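Local coordinates for protein ADP-dependent (S)-NAD(P)H-hydrate dehydratase (Enterococcus faecalis, PDB 2R3B) that probably catalyses the ADP-dependent dehydration of (6S)-NAD(P)HX, a damaged hydrated form of NAD(P)H, returning it to NADH or NADPH, at residues I115-G120 with K132-Q137. Residues are numbered along the deposited sequence; the frame is centred on the assembly and turned at random. Where two conformers were deposited one is given.
Sequences ILIGPG and KMVLAQ
Val134 reaches from helix 125-137 to strand 114-117 and divides its two methyl groups between Ile115 and Ile117, residues two apart that project from the same face of the strand. Its CG1 meets Ile115 CG2 at 4.1 Å, and its CG2 lies 4.1 Å from Ile117 CD1. In both pairs the side chains run past one another in opposite senses, so that each touch is made alongside. The two isoleucines use different branches. In Ile115, CG2 stands anti to the backbone N while CG1 is swung beside that nitrogen (chi1 -57°), and the short branch makes the contact. In Ile117 the ethyl arm itself is anti to N (chi1 -173°) and continues extended through CG1, carrying the terminal CD1 out to the valine. Strand and helix belong to the beta-alpha-beta unit 114-117, 125-137 and 143-147 of the ribokinase-like fold; backbone hydrogen bonds tie Ile115 and Ile117 to strand 143-147, and Leu116 to strand 46-50 on its other side. The contact is entirely apolar and buried, with backbones well apart, the CA atoms of Ile117 and Val134 being 8.5 Å from each other. Ile50 touches all three contacting side chains, and Val109 of helix 102-111 packs on Ile115. Beyond Ile117 the chain leaves the strand in a loop through Gly118, Pro119 and Gly120 toward Gly122, predicted to bind (6S)-NADPHX, which lies about 10 Å from the side chain of Ile117.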
loop_
_atom_site.group_PDB
_atom_site.type_symbol
_atom_site.label_atom_id
_atom_site.label_comp_id
_atom_site.label_asym_id
_atom_site.label_seq_id
_atom_site.Cartn_x
_atom_site.Cartn_y
_atom_site.Cartn_z
ATOM N N ILE B 115 17.132 20.845 -5.157
ATOM C CA ILE B 115 16.233 21.042 -4.045
ATOM C C ILE B 115 14.880 21.491 -4.587
ATOM O O ILE B 115 14.806 22.487 -5.310
ATOM C CB ILE B 115 16.753 22.178 -3.138
ATOM C CG1 ILE B 115 18.180 21.862 -2.644
ATOM C CG2 ILE B 115 15.765 22.483 -1.997
ATOM C CD1 ILE B 115 18.869 23.114 -2.141
ATOM N N LEU B 116 13.817 20.784 -4.194
ATOM C CA LEU B 116 12.447 21.200 -4.423
ATOM C C LEU B 116 11.857 21.548 -3.076
ATOM O O LEU B 116 11.893 20.729 -2.124
ATOM C CB LEU B 116 11.628 20.070 -5.062
ATOM C CG LEU B 116 10.109 20.246 -5.066
ATOM C CD1 LEU B 116 9.707 21.462 -5.949
ATOM C CD2 LEU B 116 9.379 18.990 -5.523
ATOM N N ILE B 117 11.337 22.765 -2.971
ATOM C CA ILE B 117 10.642 23.186 -1.773
ATOM C C ILE B 117 9.241 23.702 -2.100
ATOM O O ILE B 117 9.053 24.528 -3.013
ATOM C CB ILE B 117 11.459 24.230 -0.958
ATOM C CG1 ILE B 117 10.752 24.525 0.395
ATOM C CG2 ILE B 117 11.742 25.490 -1.809
ATOM C CD1 ILE B 117 11.682 25.147 1.452
ATOM N N GLY B 118 8.246 23.162 -1.395
ATOM C CA GLY B 118 6.909 23.743 -1.443
ATOM C C GLY B 118 5.674 22.865 -1.471
ATOM O O GLY B 118 4.636 23.300 -0.958
ATOM N N PRO B 119 5.735 21.663 -2.098
ATOM C CA PRO B 119 4.524 20.814 -2.109
ATOM C C PRO B 119 3.980 20.499 -0.713
ATOM O O PRO B 119 4.675 19.941 0.103
ATOM C CB PRO B 119 4.993 19.528 -2.806
ATOM C CG PRO B 119 6.154 19.935 -3.625
ATOM C CD PRO B 119 6.845 21.022 -2.841
ATOM N N GLY B 120 2.749 20.907 -0.443
ATOM C CA GLY B 120 2.135 20.704 0.859
ATOM C C GLY B 120 2.847 21.402 2.015
ATOM O O GLY B 120 2.663 21.032 3.180
ATOM N N LYS B 132 13.399 29.967 4.853
ATOM C CA LYS B 132 14.543 30.858 5.094
ATOM C C LYS B 132 15.857 30.092 5.203
ATOM O O LYS B 132 16.855 30.546 4.678
ATOM C CB LYS B 132 14.382 31.623 6.390
ATOM C CG LYS B 132 13.294 32.632 6.413
ATOM C CD LYS B 132 13.387 33.384 7.735
ATOM C CE LYS B 132 12.097 33.931 8.215
ATOM N NZ LYS B 132 12.367 34.454 9.602
HETATM N N MSE B 133 15.859 28.964 5.930
HETATM C CA MSE B 133 17.081 28.171 6.081
HETATM C C MSE B 133 17.557 27.725 4.721
HETATM O O MSE B 133 18.728 27.834 4.406
HETATM C CB MSE B 133 16.866 26.968 7.020
HETATM C CG MSE B 133 16.641 27.362 8.465
HETATM SE SE MSE B 133 16.241 25.834 9.602
HETATM C CE MSE B 133 17.704 24.843 9.218
ATOM N N VAL B 134 16.633 27.251 3.889
ATOM C CA VAL B 134 17.007 26.760 2.570
ATOM C C VAL B 134 17.508 27.845 1.657
ATOM O O VAL B 134 18.489 27.674 0.940
ATOM C CB VAL B 134 15.813 26.028 1.891
ATOM C CG1 VAL B 134 16.055 25.835 0.382
ATOM C CG2 VAL B 134 15.560 24.715 2.606
ATOM N N LEU B 135 16.829 28.981 1.660
ATOM C CA LEU B 135 17.278 30.096 0.854
ATOM C C LEU B 135 18.659 30.557 1.331
ATOM O O LEU B 135 19.490 30.889 0.511
ATOM C CB LEU B 135 16.300 31.259 0.932
ATOM C CG LEU B 135 14.952 31.016 0.242
ATOM C CD1 LEU B 135 13.994 32.166 0.565
ATOM C CD2 LEU B 135 15.141 30.875 -1.234
ATOM N N ALA B 136 18.882 30.582 2.645
ATOM C CA ALA B 136 20.178 31.032 3.196
ATOM C C ALA B 136 21.291 30.068 2.801
ATOM O O ALA B 136 22.409 30.480 2.478
ATOM C CB ALA B 136 20.101 31.123 4.708
ATOM N N GLN B 137 20.961 28.775 2.826
ATOM C CA GLN B 137 21.934 27.707 2.584
ATOM C C GLN B 137 22.267 27.461 1.109
ATOM O O GLN B 137 23.274 26.849 0.779
ATOM C CB GLN B 137 21.398 26.410 3.204
ATOM C CG GLN B 137 22.487 25.446 3.477
ATOM C CD GLN B 137 22.014 24.120 4.018
ATOM O OE1 GLN B 137 20.977 24.033 4.695
ATOM N NE2 GLN B 137 22.815 23.096 3.793
#